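ORF14 (Streptomyces clavuligerus, PDB 2WPX) binds acetyl-CoA and is a tandem GNAT-family protein of the clavulanic acid pathway, probably acting as an acyltransferase. Local coordinates at residues A240-V254 with Q266-L280. Residues are numbered along the deposited sequence; the frame is centred on the assembly and turned at random.
Sequences AVHDATGALAGYTSV and QGMTVVHREHRGHAL
Thr-269 OG1 is gripped twice: it shares a hydrogen bond of 2.9 Å with Thr-252 OG1, and Lys-285 NZ of helix 280-295 donates the other. The two threonine side chains lie side by side on one face of the antiparallel hairpin. Thr-252 reaches its partner with OG1 anti to the backbone N (chi1 -173°), whereas Thr-269 turns CG2 into that position and keeps OG1 beside its own N. Paired backbone bonds join Tyr-251 and Val-270, and His-272 N closes the strand end on Ala-249 O at 2.8 Å, from well above the carbonyl plane. Past this end, His-275 turns its ring toward Ala-249 and His-242. Ala-249 CB makes a CH-pi contact over one ring face, and His-275 CE1 is 3.4 Å from His-242 CG, the two rings inclined at 53°. His-275 ND1 is hydrogen-bonded to Tyr-180 OH, and NE2 to a water that also bonds Thr-245 OG1. The turn after strand 263-271 corresponds in position to the pyrophosphate-binding loop of GNAT proteins. The hairpin is flanked by strands 234-242 and 301-307, with helix 280-295 packed over the threonine face and helix 191-199 touching Leu-248 and Tyr-251.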
ATOM      1  N   ALA A 240      -9.792 -14.310  14.854  1.00 12.83           N
ATOM      2  CA  ALA A 240     -10.839 -14.742  15.749  1.00 14.12           C
ATOM      3  C   ALA A 240     -11.337 -16.073  15.252  1.00 14.04           C
ATOM      4  O   ALA A 240     -11.682 -16.200  14.075  1.00 13.11           O
ATOM      5  CB  ALA A 240     -11.958 -13.748  15.787  1.00 14.07           C
ATOM      6  N   VAL A 241     -11.358 -17.065  16.138  1.00 14.86           N
ATOM      7  CA  VAL A 241     -11.852 -18.372  15.729  1.00 16.59           C
ATOM      8  C   VAL A 241     -13.209 -18.637  16.316  1.00 17.05           C
ATOM      9  O   VAL A 241     -13.418 -18.374  17.483  1.00 18.66           O
ATOM     10  CB  VAL A 241     -10.892 -19.539  16.099  1.00 17.59           C
ATOM     11  CG1 VAL A 241     -11.549 -20.873  15.728  1.00 17.49           C
ATOM     12  CG2 VAL A 241      -9.552 -19.393  15.359  1.00 15.58           C
ATOM     13  N   HIS A 242     -14.121 -19.171  15.520  1.00 17.45           N
ATOM     14  CA  HIS A 242     -15.414 -19.624  16.038  1.00 18.19           C
ATOM     15  C   HIS A 242     -15.351 -21.071  16.520  1.00 20.24           C
ATOM     16  O   HIS A 242     -15.356 -22.000  15.703  1.00 20.75           O
ATOM     17  CB  HIS A 242     -16.528 -19.394  15.012  1.00 17.11           C
ATOM     18  CG  HIS A 242     -17.908 -19.762  15.507  1.00 21.98           C
ATOM     19  ND1 HIS A 242     -18.622 -20.840  15.011  1.00 21.04           N
ATOM     20  CD2 HIS A 242     -18.712 -19.179  16.442  1.00 19.77           C
ATOM     21  CE1 HIS A 242     -19.803 -20.902  15.618  1.00 20.43           C
ATOM     22  NE2 HIS A 242     -19.868 -19.925  16.506  1.00 17.70           N
ATOM     23  N   ASP A 243     -15.328 -21.278  17.852  1.00 21.83           N
ATOM     24  CA  ASP A 243     -15.038 -22.623  18.402  1.00 23.56           C
ATOM     25  C   ASP A 243     -15.944 -23.735  17.853  1.00 24.57           C
ATOM     26  O   ASP A 243     -15.478 -24.842  17.569  1.00 26.42           O
ATOM     27  CB  ASP A 243     -15.024 -22.668  19.940  1.00 23.95           C
ATOM     28  CG  ASP A 243     -14.164 -21.533  20.587  1.00 27.00           C
ATOM     29  OD1 ASP A 243     -14.503 -21.157  21.736  1.00 31.66           O
ATOM     30  OD2 ASP A 243     -13.164 -21.030  20.012  1.00 23.01           O
ATOM     31  N   ALA A 244     -17.230 -23.470  17.711  1.00 23.03           N
ATOM     32  CA  ALA A 244     -18.116 -24.582  17.406  1.00 24.37           C
ATOM     33  C   ALA A 244     -17.846 -25.171  16.020  1.00 23.88           C
ATOM     34  O   ALA A 244     -18.078 -26.355  15.815  1.00 25.08           O
ATOM     35  CB  ALA A 244     -19.626 -24.169  17.542  1.00 23.33           C
ATOM     36  N   THR A 245     -17.375 -24.339  15.085  1.00 22.00           N
ATOM     37  CA  THR A 245     -17.189 -24.753  13.709  1.00 21.07           C
ATOM     38  C   THR A 245     -15.712 -24.715  13.291  1.00 20.65           C
ATOM     39  O   THR A 245     -15.353 -25.144  12.193  1.00 20.69           O
ATOM     40  CB  THR A 245     -17.973 -23.830  12.748  1.00 19.97           C
ATOM     41  OG1 THR A 245     -17.484 -22.486  12.878  1.00 16.27           O
ATOM     42  CG2 THR A 245     -19.489 -23.912  12.995  1.00 19.97           C
ATOM     43  N   GLY A 246     -14.861 -24.172  14.158  1.00 21.33           N
ATOM     44  CA  GLY A 246     -13.451 -23.790  13.795  1.00 19.95           C
ATOM     45  C   GLY A 246     -13.180 -22.864  12.601  1.00 18.85           C
ATOM     46  O   GLY A 246     -12.059 -22.721  12.152  1.00 18.90           O
ATOM     47  N   ALA A 247     -14.192 -22.260  12.025  1.00 18.65           N
ATOM     48  CA  ALA A 247     -13.921 -21.322  10.968  1.00 17.16           C
ATOM     49  C   ALA A 247     -13.226 -20.117  11.586  1.00 15.92           C
ATOM     50  O   ALA A 247     -13.536 -19.681  12.725  1.00 15.10           O
ATOM     51  CB  ALA A 247     -15.249 -20.873  10.286  1.00 16.78           C
ATOM     52  N   LEU A 248     -12.321 -19.557  10.797  1.00 15.52           N
ATOM     53  CA  LEU A 248     -11.716 -18.270  11.083  1.00 15.74           C
ATOM     54  C   LEU A 248     -12.718 -17.186  10.789  1.00 15.86           C
ATOM     55  O   LEU A 248     -12.976 -16.873   9.653  1.00 16.90           O
ATOM     56  CB  LEU A 248     -10.448 -18.072  10.276  1.00 15.29           C
ATOM     57  CG  LEU A 248      -9.710 -16.776  10.514  1.00 12.61           C
ATOM     58  CD1 LEU A 248      -8.989 -16.918  11.783  1.00 11.31           C
ATOM     59  CD2 LEU A 248      -8.732 -16.674   9.349  1.00 11.27           C
ATOM     60  N   ALA A 249     -13.289 -16.638  11.857  1.00 15.81           N
ATOM     61  CA  ALA A 249     -14.396 -15.721  11.788  1.00 15.35           C
ATOM     62  C   ALA A 249     -13.895 -14.319  11.416  1.00 15.12           C
ATOM     63  O   ALA A 249     -14.658 -13.454  10.940  1.00 16.63           O
ATOM     64  CB  ALA A 249     -15.128 -15.730  13.145  1.00 13.65           C
ATOM     65  N   GLY A 250     -12.603 -14.086  11.616  1.00 14.74           N
ATOM     66  CA  GLY A 250     -12.040 -12.782  11.353  1.00 13.33           C
ATOM     67  C   GLY A 250     -10.544 -12.708  11.552  1.00 13.08           C
ATOM     68  O   GLY A 250      -9.936 -13.532  12.280  1.00 12.68           O
ATOM     69  N   TYR A 251      -9.947 -11.699  10.917  1.00 33.28           N
ATOM     70  CA  TYR A 251      -8.592 -11.395  11.218  1.00 30.24           C
ATOM     71  C   TYR A 251      -8.128 -10.047  10.700  1.00 27.64           C
ATOM     72  O   TYR A 251      -8.838  -9.356   9.982  1.00 29.20           O
ATOM     73  CB  TYR A 251      -7.715 -12.526  10.726  1.00 32.21           C
ATOM     74  CG  TYR A 251      -7.021 -12.228   9.469  1.00 33.77           C
ATOM     75  CD1 TYR A 251      -7.716 -11.901   8.339  1.00 38.40           C
ATOM     76  CD2 TYR A 251      -5.652 -12.293   9.405  1.00 34.93           C
ATOM     77  CE1 TYR A 251      -7.045 -11.610   7.170  1.00 40.26           C
ATOM     78  CE2 TYR A 251      -4.986 -12.035   8.255  1.00 37.38           C
ATOM     79  CZ  TYR A 251      -5.685 -11.675   7.149  1.00 39.48           C
ATOM     80  OH  TYR A 251      -4.982 -11.415   6.004  1.00 45.55           O
ATOM     81  N   THR A 252      -6.920  -9.688  11.067  1.00 23.32           N
ATOM     82  CA  THR A 252      -6.431  -8.374  10.840  1.00 20.93           C
ATOM     83  C   THR A 252      -4.906  -8.396  10.942  1.00 19.57           C
ATOM     84  O   THR A 252      -4.339  -9.333  11.482  1.00 19.27           O
ATOM     85  CB  THR A 252      -7.040  -7.397  11.883  1.00 19.90           C
ATOM     86  OG1 THR A 252      -6.681  -6.061  11.544  1.00 17.27           O
ATOM     87  CG2 THR A 252      -6.529  -7.687  13.271  1.00 18.41           C
ATOM     88  N   SER A 253      -4.239  -7.375  10.420  1.00 19.44           N
ATOM     89  CA  SER A 253      -2.770  -7.304  10.456  1.00 19.88           C
ATOM     90  C   SER A 253      -2.225  -5.872  10.489  1.00 18.33           C
ATOM     91  O   SER A 253      -2.834  -4.952   9.928  1.00 18.44           O
ATOM     92  CB  SER A 253      -2.194  -7.963   9.204  1.00 21.17           C
ATOM     93  OG  SER A 253      -2.816  -7.368   8.091  1.00 25.37           O
ATOM     94  N   VAL A 254      -1.069  -5.733  11.145  1.00 16.69           N
ATOM     95  CA  VAL A 254      -0.178  -4.596  11.030  1.00 15.99           C
ATOM     96  C   VAL A 254       1.185  -5.042  10.381  1.00 16.66           C
ATOM     97  O   VAL A 254       1.725  -6.160  10.623  1.00 16.62           O
ATOM     98  CB  VAL A 254       0.047  -3.881  12.396  1.00 15.58           C
ATOM     99  CG1 VAL A 254       1.044  -2.748  12.272  1.00 12.81           C
ATOM    100  CG2 VAL A 254      -1.276  -3.284  12.915  1.00 18.89           C
ATOM    101  N   GLN A 266      -1.545  -0.325   9.290  1.00 16.91           N
ATOM    102  CA  GLN A 266      -2.645  -1.236   9.608  1.00 16.08           C
ATOM    103  C   GLN A 266      -3.216  -1.711   8.340  1.00 18.04           C
ATOM    104  O   GLN A 266      -3.622  -0.911   7.509  1.00 19.35           O
ATOM    105  CB  GLN A 266      -3.743  -0.542  10.415  1.00 17.40           C
ATOM    106  CG  GLN A 266      -4.912  -1.469  10.822  1.00 17.38           C
ATOM    107  CD  GLN A 266      -5.945  -0.754  11.690  1.00 22.48           C
ATOM    108  OE1 GLN A 266      -5.835  -0.775  12.923  1.00 22.21           O
ATOM    109  NE2 GLN A 266      -6.949  -0.096  11.054  1.00 22.19           N
ATOM    110  N   GLY A 267      -3.251  -3.026   8.162  1.00 19.74           N
ATOM    111  CA  GLY A 267      -3.786  -3.590   6.915  1.00 23.79           C
ATOM    112  C   GLY A 267      -5.264  -3.953   7.050  1.00 27.70           C
ATOM    113  O   GLY A 267      -5.938  -3.560   8.004  1.00 27.91           O
ATOM    114  N   MET A 268      -5.783  -4.723   6.114  1.00 31.72           N
ATOM    115  CA  MET A 268      -7.202  -5.023   6.162  1.00 36.62           C
ATOM    116  C   MET A 268      -7.685  -5.825   7.394  1.00 35.58           C
ATOM    117  O   MET A 268      -6.994  -6.698   7.914  1.00 33.45           O
ATOM    118  CB  MET A 268      -7.687  -5.633   4.839  1.00 41.69           C
ATOM    119  CG  MET A 268      -6.755  -6.735   4.272  1.00 47.39           C
ATOM    120  SD  MET A 268      -7.382  -7.416   2.694  1.00 63.30           S
ATOM    121  CE  MET A 268      -6.367  -6.526   1.485  1.00 60.28           C
ATOM    122  N   THR A 269      -8.865  -5.469   7.881  1.00 28.05           N
ATOM    123  CA  THR A 269      -9.550  -6.287   8.844  1.00 26.10           C
ATOM    124  C   THR A 269     -10.706  -6.855   8.097  1.00 25.94           C
ATOM    125  O   THR A 269     -11.505  -6.099   7.562  1.00 27.58           O
ATOM    126  CB  THR A 269     -10.064  -5.417  10.001  1.00 26.29           C
ATOM    127  OG1 THR A 269      -8.955  -4.660  10.531  1.00 29.35           O
ATOM    128  CG2 THR A 269     -10.689  -6.266  11.125  1.00 24.09           C
ATOM    129  N   VAL A 270     -10.779  -8.177   8.007  1.00 23.94           N
ATOM    130  CA  VAL A 270     -11.889  -8.808   7.324  1.00 23.50           C
ATOM    131  C   VAL A 270     -12.682  -9.695   8.286  1.00 21.31           C
ATOM    132  O   VAL A 270     -12.117 -10.472   9.019  1.00 19.73           O
ATOM    133  CB  VAL A 270     -11.391  -9.628   6.166  1.00 25.45           C
ATOM    134  CG1 VAL A 270     -12.538 -10.100   5.359  1.00 27.60           C
ATOM    135  CG2 VAL A 270     -10.510  -8.776   5.282  1.00 29.08           C
ATOM    136  N   VAL A 271     -14.001  -9.575   8.285  1.00 21.51           N
ATOM    137  CA  VAL A 271     -14.830 -10.395   9.143  1.00 19.60           C
ATOM    138  C   VAL A 271     -15.659 -11.306   8.258  1.00 21.07           C
ATOM    139  O   VAL A 271     -16.344 -10.836   7.381  1.00 23.38           O
ATOM    140  CB  VAL A 271     -15.732  -9.529  10.096  1.00 19.16           C
ATOM    141  CG1 VAL A 271     -16.605 -10.404  10.963  1.00 16.25           C
ATOM    142  CG2 VAL A 271     -14.874  -8.609  10.984  1.00 16.62           C
ATOM    143  N   HIS A 272     -15.597 -12.616   8.492  1.00 20.51           N
ATOM    144  CA  HIS A 272     -16.413 -13.595   7.780  1.00 20.76           C
ATOM    145  C   HIS A 272     -17.911 -13.236   7.801  1.00 21.54           C
ATOM    146  O   HIS A 272     -18.453 -12.893   8.855  1.00 19.69           O
ATOM    147  CB  HIS A 272     -16.188 -14.972   8.414  1.00 20.22           C
ATOM    148  CG  HIS A 272     -17.028 -16.073   7.837  1.00 22.11           C
ATOM    149  ND1 HIS A 272     -16.509 -17.316   7.531  1.00 24.96           N
ATOM    150  CD2 HIS A 272     -18.352 -16.138   7.554  1.00 20.44           C
ATOM    151  CE1 HIS A 272     -17.473 -18.093   7.077  1.00 24.73           C
ATOM    152  NE2 HIS A 272     -18.601 -17.398   7.075  1.00 23.87           N
ATOM    153  N   ARG A 273     -18.563 -13.360   6.635  1.00 23.85           N
ATOM    154  CA  ARG A 273     -19.964 -12.984   6.439  1.00 26.43           C
ATOM    155  C   ARG A 273     -20.947 -13.632   7.440  1.00 25.95           C
ATOM    156  O   ARG A 273     -21.910 -12.974   7.843  1.00 26.98           O
ATOM    157  CB  ARG A 273     -20.451 -13.216   4.975  1.00 28.79           C
ATOM    158  CG  ARG A 273     -20.630 -14.701   4.585  1.00 31.64           C
ATOM    159  CD  ARG A 273     -21.400 -14.885   3.277  1.00 37.09           C
ATOM    160  NE  ARG A 273     -21.146 -16.219   2.729  1.00 40.63           N
ATOM    161  CZ  ARG A 273     -21.865 -16.821   1.782  1.00 44.62           C
ATOM    162  NH1 ARG A 273     -22.923 -16.228   1.248  1.00 46.61           N
ATOM    163  NH2 ARG A 273     -21.531 -18.045   1.368  1.00 47.69           N
ATOM    164  N   GLU A 274     -20.733 -14.896   7.817  1.00 25.36           N
ATOM    165  CA  GLU A 274     -21.561 -15.534   8.875  1.00 25.22           C
ATOM    166  C   GLU A 274     -21.200 -15.109  10.309  1.00 23.63           C
ATOM    167  O   GLU A 274     -21.719 -15.676  11.258  1.00 23.54           O
ATOM    168  CB  GLU A 274     -21.513 -17.074   8.793  1.00 25.94           C
ATOM    169  CG  GLU A 274     -21.596 -17.640   7.389  1.00 27.49           C
ATOM    170  CD  GLU A 274     -21.657 -19.132   7.409  1.00 27.72           C
ATOM    171  OE1 GLU A 274     -20.798 -19.770   6.809  1.00 30.26           O
ATOM    172  OE2 GLU A 274     -22.554 -19.695   8.060  1.00 29.39           O
ATOM    173  N   HIS A 275     -20.306 -14.140  10.476  1.00 22.68           N
ATOM    174  CA  HIS A 275     -19.948 -13.715  11.816  1.00 22.19           C
ATOM    175  C   HIS A 275     -19.985 -12.204  12.031  1.00 22.67           C
ATOM    176  O   HIS A 275     -19.232 -11.659  12.848  1.00 20.46           O
ATOM    177  CB  HIS A 275     -18.605 -14.324  12.207  1.00 21.56           C
ATOM    178  CG  HIS A 275     -18.629 -15.821  12.179  1.00 21.85           C
ATOM    179  ND1 HIS A 275     -18.979 -16.581  13.275  1.00 21.63           N
ATOM    180  CD2 HIS A 275     -18.401 -16.695  11.172  1.00 23.82           C
ATOM    181  CE1 HIS A 275     -18.959 -17.863  12.946  1.00 24.57           C
ATOM    182  NE2 HIS A 275     -18.602 -17.962  11.676  1.00 23.89           N
ATOM    183  N   ARG A 276     -20.859 -11.541  11.281  1.00 23.94           N
ATOM    184  CA  ARG A 276     -21.033 -10.121  11.460  1.00 25.92           C
ATOM    185  C   ARG A 276     -21.877 -10.049  12.729  1.00 26.47           C
ATOM    186  O   ARG A 276     -22.421 -11.081  13.181  1.00 26.15           O
ATOM    187  CB  ARG A 276     -21.824  -9.495  10.292  1.00 28.11           C
ATOM    188  CG  ARG A 276     -21.221  -9.632   8.854  1.00 30.75           C
ATOM    189  CD  ARG A 276     -19.760  -9.102   8.773  1.00 35.11           C
ATOM    190  NE  ARG A 276     -19.639  -7.691   9.175  1.00 38.71           N
ATOM    191  CZ  ARG A 276     -19.748  -6.678   8.324  1.00 41.49           C
ATOM    192  NH1 ARG A 276     -19.975  -6.924   7.044  1.00 44.25           N
ATOM    193  NH2 ARG A 276     -19.634  -5.429   8.741  1.00 43.42           N
ATOM    194  N   GLY A 277     -21.962  -8.853  13.300  1.00 26.17           N
ATOM    195  CA  GLY A 277     -22.893  -8.583  14.375  1.00 27.10           C
ATOM    196  C   GLY A 277     -22.379  -8.887  15.760  1.00 25.80           C
ATOM    197  O   GLY A 277     -23.109  -8.767  16.723  1.00 27.21           O
ATOM    198  N   HIS A 278     -21.115  -9.274  15.856  1.00 24.35           N
ATOM    199  CA  HIS A 278     -20.486  -9.524  17.154  1.00 23.53           C
ATOM    200  C   HIS A 278     -19.362  -8.541  17.461  1.00 22.23           C
ATOM    201  O   HIS A 278     -18.581  -8.749  18.397  1.00 20.84           O
ATOM    202  CB  HIS A 278     -19.934 -10.940  17.184  1.00 23.06           C
ATOM    203  CG  HIS A 278     -20.973 -11.988  16.918  1.00 25.96           C
ATOM    204  ND1 HIS A 278     -21.303 -12.411  15.648  1.00 26.64           N
ATOM    205  CD2 HIS A 278     -21.797 -12.654  17.762  1.00 26.26           C
ATOM    206  CE1 HIS A 278     -22.292 -13.286  15.720  1.00 24.35           C
ATOM    207  NE2 HIS A 278     -22.598 -13.455  16.992  1.00 23.83           N
ATOM    208  N   ALA A 279     -19.240  -7.478  16.668  1.00 21.59           N
ATOM    209  CA  ALA A 279     -18.145  -6.512  16.926  1.00 20.37           C
ATOM    210  C   ALA A 279     -16.730  -7.118  16.852  1.00 17.86           C
ATOM    211  O   ALA A 279     -15.816  -6.674  17.544  1.00 17.69           O
ATOM    212  CB  ALA A 279     -18.334  -5.827  18.266  1.00 21.19           C
ATOM    213  N   LEU A 280     -16.550  -8.110  15.998  1.00 16.81           N
ATOM    214  CA  LEU A 280     -15.234  -8.684  15.713  1.00 16.05           C
ATOM    215  C   LEU A 280     -14.218  -7.662  15.184  1.00 15.48           C
ATOM    216  O   LEU A 280     -13.064  -7.662  15.579  1.00 15.22           O
ATOM    217  CB  LEU A 280     -15.399  -9.816  14.711  1.00 15.97           C
ATOM    218  CG  LEU A 280     -15.592 -11.195  15.320  1.00 16.01           C
ATOM    219  CD1 LEU A 280     -15.941 -11.149  16.789  1.00 17.12           C
ATOM    220  CD2 LEU A 280     -16.511 -12.078  14.526  1.00 15.37           C
TER
HETATM  221  O   HOH W   1     -18.789 -20.521  10.839  1.00 17.79           O